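Local coordinates for protein predicted sugar phosphatases of the HAD superfamily (Cytophaga hutchinsonii, PDB 2HX1) that probably hydrolyses phosphate esters of sugars or related metabolites, as a magnesium-binding phosphatase of the HAD superfamily, at residues Cys16-Ala21 with Asp215-Lys220; Ala101-Ala106 with His148-Thr153. One frame throughout, in Å; residues are numbered along the deposited sequence.

Contact 1: Cys16-Ala21 with Asp215-Lys220. With MG (magnesium ion), chain E.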
loop_
_atom_site.group_PDB
_atom_site.type_symbol
_atom_site.label_atom_id
_atom_site.label_comp_id
_atom_site.label_asym_id
_atom_site.label_seq_id
_atom_site.Cartn_x
_atom_site.Cartn_y
_atom_site.Cartn_z
ATOM N N CYS A 16 -30.873 1.180 22.748
ATOM C CA CYS A 16 -30.182 -0.110 22.587
ATOM C C CYS A 16 -28.687 0.077 22.565
ATOM O O CYS A 16 -28.199 1.104 22.091
ATOM C CB CYS A 16 -30.622 -0.798 21.307
ATOM S SG CYS A 16 -30.135 -2.529 21.188
ATOM N N ILE A 17 -27.965 -0.888 23.137
ATOM C CA ILE A 17 -26.511 -0.908 23.081
ATOM C C ILE A 17 -26.083 -1.983 22.076
ATOM O O ILE A 17 -26.642 -3.087 22.060
ATOM C CB ILE A 17 -25.868 -1.203 24.499
ATOM C CG1 ILE A 17 -26.568 -0.406 25.602
ATOM C CG2 ILE A 17 -24.375 -0.875 24.526
ATOM C CD1 ILE A 17 -26.410 1.112 25.443
ATOM N N PHE A 18 -25.129 -1.648 21.215
ATOM C CA PHE A 18 -24.387 -2.645 20.437
ATOM C C PHE A 18 -22.982 -2.789 21.037
ATOM O O PHE A 18 -22.263 -1.816 21.149
ATOM C CB PHE A 18 -24.237 -2.270 18.944
ATOM C CG PHE A 18 -25.546 -2.110 18.185
ATOM C CD1 PHE A 18 -26.761 -2.501 18.706
ATOM C CD2 PHE A 18 -25.532 -1.611 16.891
ATOM C CE1 PHE A 18 -27.935 -2.353 17.974
ATOM C CE2 PHE A 18 -26.717 -1.439 16.181
ATOM C CZ PHE A 18 -27.898 -1.838 16.717
ATOM N N PHE A 19 -22.640 -4.011 21.449
ATOM C CA PHE A 19 -21.353 -4.311 22.045
ATOM C C PHE A 19 -20.485 -5.092 21.049
ATOM O O PHE A 19 -20.925 -6.102 20.553
ATOM C CB PHE A 19 -21.531 -5.195 23.285
ATOM C CG PHE A 19 -22.076 -4.481 24.511
ATOM C CD1 PHE A 19 -21.273 -3.655 25.274
ATOM C CD2 PHE A 19 -23.364 -4.683 24.918
ATOM C CE1 PHE A 19 -21.753 -3.033 26.390
ATOM C CE2 PHE A 19 -23.852 -4.049 26.037
ATOM C CZ PHE A 19 -23.047 -3.260 26.785
ATOM N N ASP A 20 -19.285 -4.599 20.735
ATOM C CA ASP A 20 -18.210 -5.451 20.245
ATOM C C ASP A 20 -17.842 -6.413 21.391
ATOM O O ASP A 20 -18.067 -6.071 22.556
ATOM C CB ASP A 20 -17.004 -4.596 19.835
ATOM C CG ASP A 20 -15.793 -5.420 19.444
ATOM O OD1 ASP A 20 -15.944 -6.409 18.713
ATOM O OD2 ASP A 20 -14.678 -5.073 19.879
ATOM N N ALA A 21 -17.316 -7.606 21.081
ATOM C CA ALA A 21 -17.023 -8.598 22.136
ATOM C C ALA A 21 -15.562 -8.474 22.568
ATOM O O ALA A 21 -15.305 -8.003 23.655
ATOM C CB ALA A 21 -17.364 -10.008 21.715
ATOM N N ASP A 215 -33.387 -2.683 12.137
ATOM C CA ASP A 215 -34.695 -3.064 11.605
ATOM C C ASP A 215 -35.505 -3.880 12.641
ATOM O O ASP A 215 -36.702 -3.691 12.766
ATOM C CB ASP A 215 -34.520 -3.890 10.320
ATOM C CG ASP A 215 -35.828 -4.190 9.652
ATOM O OD1 ASP A 215 -36.564 -3.223 9.335
ATOM O OD2 ASP A 215 -36.123 -5.387 9.452
HETATM N N MSE A 216 -34.856 -4.785 13.378
HETATM C CA MSE A 216 -35.557 -5.534 14.413
HETATM C C MSE A 216 -36.063 -4.611 15.509
HETATM O O MSE A 216 -37.171 -4.765 15.988
HETATM C CB MSE A 216 -34.672 -6.626 14.998
HETATM C CG MSE A 216 -34.463 -7.753 13.994
HETATM SE SE MSE A 216 -33.659 -9.298 14.774
HETATM C CE MSE A 216 -35.302 -10.038 15.821
ATOM N N LEU A 217 -35.253 -3.644 15.919
ATOM C CA LEU A 217 -35.677 -2.724 16.975
ATOM C C LEU A 217 -36.864 -1.889 16.496
ATOM O O LEU A 217 -37.852 -1.692 17.205
ATOM C CB LEU A 217 -34.507 -1.842 17.444
ATOM C CG LEU A 217 -33.393 -2.569 18.240
ATOM C CD1 LEU A 217 -32.060 -1.821 18.183
ATOM C CD2 LEU A 217 -33.806 -2.861 19.667
ATOM N N ARG A 218 -36.791 -1.432 15.262
ATOM C CA ARG A 218 -37.861 -0.646 14.700
ATOM C C ARG A 218 -39.189 -1.377 14.663
ATOM O O ARG A 218 -40.240 -0.705 14.697
ATOM C CB ARG A 218 -37.492 -0.135 13.298
ATOM C CG ARG A 218 -36.601 1.092 13.340
ATOM C CD ARG A 218 -36.333 1.658 11.935
ATOM N NE ARG A 218 -37.479 2.399 11.384
ATOM C CZ ARG A 218 -37.827 3.658 11.702
ATOM N NH1 ARG A 218 -37.141 4.363 12.598
ATOM N NH2 ARG A 218 -38.895 4.215 11.116
ATOM N N GLN A 219 -39.165 -2.720 14.613
ATOM C CA GLN A 219 -40.415 -3.504 14.618
ATOM C C GLN A 219 -41.136 -3.509 15.977
ATOM O O GLN A 219 -42.269 -4.012 16.082
ATOM C CB GLN A 219 -40.175 -4.959 14.177
ATOM C CG GLN A 219 -39.785 -5.107 12.711
ATOM C CD GLN A 219 -39.395 -6.553 12.349
ATOM O OE1 GLN A 219 -38.460 -6.785 11.570
ATOM N NE2 GLN A 219 -40.107 -7.529 12.927
ATOM N N LYS A 220 -40.481 -3.036 17.027
ATOM C CA LYS A 220 -41.093 -3.063 18.346
ATOM C C LYS A 220 -41.021 -1.736 19.107
ATOM O O LYS A 220 -41.573 -1.617 20.191
ATOM C CB LYS A 220 -40.516 -4.201 19.200
ATOM C CG LYS A 220 -39.037 -4.109 19.448
ATOM C CD LYS A 220 -38.595 -5.201 20.436
ATOM C CE LYS A 220 -37.054 -5.279 20.536
ATOM N NZ LYS A 220 -36.581 -6.098 21.705
HETATM MG MG MG E . -12.758 -5.474 19.760
HETATM O O HOH W 1 -13.335 -7.170 18.759
HETATM O O HOH W 2 -12.918 -4.375 17.919
HETATM O O HOH W 3 -10.836 -5.995 19.615
#
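L217 reaches from helix 208-218 to the start of strand 16-19, where its methyl groups meet C16, and one of them also the ring of F18. The contact is apolar and small, 103 Å² summed over both sides. CD1 does most of the touching: it lies 3.6 Å from CB of C16 and equally close to SG of C16, while CD2 stands a little further back, 4.0 Å from the same sulfur. CB of C16 already points toward the helix, and with SG anti to the backbone N (chi1 -167°) the sulfur is brought to the same leucine methyls. F18 and L217 approach from opposite directions. CD1 comes to the rim of the ring, near its plane, with CE1 the nearest carbon at 4.2 Å, so the leucine meets an edge and does not lie over a face.

Strand 16-19 is central in the parallel sheet of the Rossmann-like HAD core, between strands 48-53 and 228-232, and the helix packs at its N-terminal end. Y50 and M230 from those two strands also touch F18.

Metal coordination occupies the other end of the segment. OD2 of D20 binds the magnesium ion at 2.0 Å, alongside F22 O, D233 and three waters. OD1 accepts a hydrogen bond of 2.7 Å from one of these waters and forms a salt bridge with K204, consistent with the first aspartate of the HAD signature.

Contact 2: Ala101-Ala106 with His148-Thr153; sequences AYLGTA and HDLNKT
L103, at the end of strand 98-103, pushes its side chain against one side of helix 146-159 and meets D149, L150 and T153. Its CB points toward the helix, and CG, anti to the carbonyl carbon (chi1 -74°), carries the branch outward until it is 3.9 Å from OG1 of T153. Both methyls beyond it meet that hydroxyl. CD1 approaches the same OG1 to 3.5 Å and also touches CD2 of L150 at 4.0 Å; the two leucine side chains lie roughly perpendicular, and L150 gets there although its CB starts away from the strand. CD2 of L103 shares the T153 hydroxyl with CD1 while also reaching CB of D149 at 4.0 Å, so the aspartate contributes its methylene to this contact.

The strand and helix segments run at 137° to one another, their axes 10.3 Å apart at closest approach. This is a helix packed on the five-stranded parallel sheet of the second, alpha/beta domain, consistent with the cap of this HAD subgroup. V122 and L138 also touch L103, M190 lies against L150, and W146 of the second subunit packs on L150 as well.

The T153 hydroxyl donates to O of D149 over 2.7 Å, making an angle of 158° with the C=O bond at that oxygen and lying a little out of the carbonyl plane. The oxygen also accepts the backbone N-H of T153. With its proton spent inside the helix, the buried hydroxyl can lie against leucine methyls without needing a hydrogen-bond acceptor from the strand.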
loop_
_atom_site.group_PDB
_atom_site.type_symbol
_atom_site.label_atom_id
_atom_site.label_comp_id
_atom_site.label_asym_id
_atom_site.label_seq_id
_atom_site.Cartn_x
_atom_site.Cartn_y
_atom_site.Cartn_z
ATOM N N ALA A 101 -14.475 -24.248 -0.595
ATOM C CA ALA A 101 -13.203 -24.568 0.061
ATOM C C ALA A 101 -13.024 -23.658 1.288
ATOM O O ALA A 101 -13.478 -22.511 1.302
ATOM C CB ALA A 101 -12.045 -24.437 -0.935
ATOM N N TYR A 102 -12.425 -24.171 2.348
ATOM C CA TYR A 102 -12.225 -23.342 3.516
ATOM C C TYR A 102 -10.863 -23.509 4.149
ATOM O O TYR A 102 -10.248 -24.557 4.069
ATOM C CB TYR A 102 -13.322 -23.582 4.563
ATOM C CG TYR A 102 -13.288 -24.934 5.272
ATOM C CD1 TYR A 102 -12.530 -25.114 6.418
ATOM C CD2 TYR A 102 -14.051 -26.014 4.802
ATOM C CE1 TYR A 102 -12.517 -26.341 7.085
ATOM C CE2 TYR A 102 -14.047 -27.219 5.447
ATOM C CZ TYR A 102 -13.280 -27.384 6.590
ATOM O OH TYR A 102 -13.273 -28.586 7.225
ATOM N N LEU A 103 -10.436 -22.436 4.800
ATOM C CA LEU A 103 -9.294 -22.430 5.669
ATOM C C LEU A 103 -9.800 -22.258 7.100
ATOM O O LEU A 103 -10.374 -21.235 7.454
ATOM C CB LEU A 103 -8.304 -21.317 5.274
ATOM C CG LEU A 103 -7.459 -21.514 4.017
ATOM C CD1 LEU A 103 -6.447 -20.382 3.883
ATOM C CD2 LEU A 103 -6.750 -22.894 3.975
ATOM N N GLY A 104 -9.612 -23.293 7.912
ATOM C CA GLY A 104 -10.126 -23.301 9.283
ATOM C C GLY A 104 -10.225 -24.708 9.830
ATOM O O GLY A 104 -9.560 -25.615 9.327
ATOM N N THR A 105 -11.064 -24.872 10.860
ATOM C CA THR A 105 -11.368 -26.156 11.482
ATOM C C THR A 105 -12.715 -26.673 10.978
ATOM O O THR A 105 -13.578 -25.911 10.537
ATOM C CB THR A 105 -11.469 -26.038 13.037
ATOM O OG1 THR A 105 -12.364 -24.965 13.395
ATOM C CG2 THR A 105 -10.100 -25.806 13.688
ATOM N N ALA A 106 -12.900 -27.986 11.078
ATOM C CA ALA A 106 -14.177 -28.596 10.721
ATOM C C ALA A 106 -15.317 -27.944 11.497
ATOM O O ALA A 106 -16.364 -27.667 10.912
ATOM C CB ALA A 106 -14.137 -30.130 10.966
ATOM N N HIS A 148 1.602 -25.730 3.493
ATOM C CA HIS A 148 0.852 -26.461 2.477
ATOM C C HIS A 148 -0.311 -25.672 1.899
ATOM O O HIS A 148 -0.439 -25.484 0.686
ATOM C CB HIS A 148 0.346 -27.795 3.038
ATOM C CG HIS A 148 1.437 -28.782 3.313
ATOM N ND1 HIS A 148 1.286 -29.835 4.194
ATOM C CD2 HIS A 148 2.702 -28.868 2.831
ATOM C CE1 HIS A 148 2.414 -30.523 4.243
ATOM N NE2 HIS A 148 3.293 -29.950 3.435
ATOM N N ASP A 149 -1.143 -25.146 2.780
ATOM C CA ASP A 149 -2.462 -24.638 2.367
ATOM C C ASP A 149 -2.540 -23.171 2.039
ATOM O O ASP A 149 -3.440 -22.769 1.312
ATOM C CB ASP A 149 -3.490 -25.055 3.405
ATOM C CG ASP A 149 -3.631 -26.568 3.474
ATOM O OD1 ASP A 149 -3.103 -27.232 2.542
ATOM O OD2 ASP A 149 -4.269 -27.091 4.418
ATOM N N LEU A 150 -1.603 -22.358 2.519
ATOM C CA LEU A 150 -1.482 -20.991 1.997
ATOM C C LEU A 150 -0.985 -20.986 0.558
ATOM O O LEU A 150 -1.484 -20.235 -0.294
ATOM C CB LEU A 150 -0.547 -20.134 2.852
ATOM C CG LEU A 150 -1.134 -19.943 4.257
ATOM C CD1 LEU A 150 -0.271 -19.045 5.066
ATOM C CD2 LEU A 150 -2.593 -19.422 4.207
ATOM N N ASN A 151 0.032 -21.802 0.308
ATOM C CA ASN A 151 0.452 -22.087 -1.055
ATOM C C ASN A 151 -0.678 -22.620 -1.907
ATOM O O ASN A 151 -0.907 -22.095 -3.010
ATOM C CB ASN A 151 1.656 -23.018 -1.085
ATOM C CG ASN A 151 2.960 -22.275 -0.924
ATOM O OD1 ASN A 151 3.319 -21.456 -1.779
ATOM N ND2 ASN A 151 3.699 -22.573 0.153
ATOM N N LYS A 152 -1.419 -23.617 -1.424
ATOM C CA LYS A 152 -2.546 -24.144 -2.232
ATOM C C LYS A 152 -3.620 -23.073 -2.475
ATOM O O LYS A 152 -4.216 -23.050 -3.521
ATOM C CB LYS A 152 -3.229 -25.361 -1.573
ATOM C CG LYS A 152 -2.547 -26.707 -1.796
ATOM C CD LYS A 152 -3.408 -27.900 -1.249
ATOM C CE LYS A 152 -3.428 -29.092 -2.245
ATOM N NZ LYS A 152 -3.834 -30.429 -1.668
ATOM N N THR A 153 -3.870 -22.193 -1.502
ATOM C CA THR A 153 -4.880 -21.131 -1.666
ATOM C C THR A 153 -4.448 -20.107 -2.713
ATOM O O THR A 153 -5.242 -19.681 -3.565
ATOM C CB THR A 153 -5.147 -20.418 -0.336
ATOM O OG1 THR A 153 -5.644 -21.376 0.590
ATOM C CG2 THR A 153 -6.180 -19.285 -0.486
#

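How the contacts relate
From the N terminus, the first strand of the chain, 16-19, supplies one side of contact 1, which is completed only by helix 208-218, closing a loop of 193 intervening residues. Contact 2 is nested within it: strand 98-103 meets helix 146-159 after helix 106-110 and strands 117-121 and 133-138, with 41 residues between its segments. The outer closure brings an early and a late part of the chain together at the six-stranded core sheet that carries the magnesium site, whereas the inner one belongs to the five-stranded sheet inserted between them. The two contacts do not touch; their centres are 35 Å apart, on opposite sides of the chain's centre.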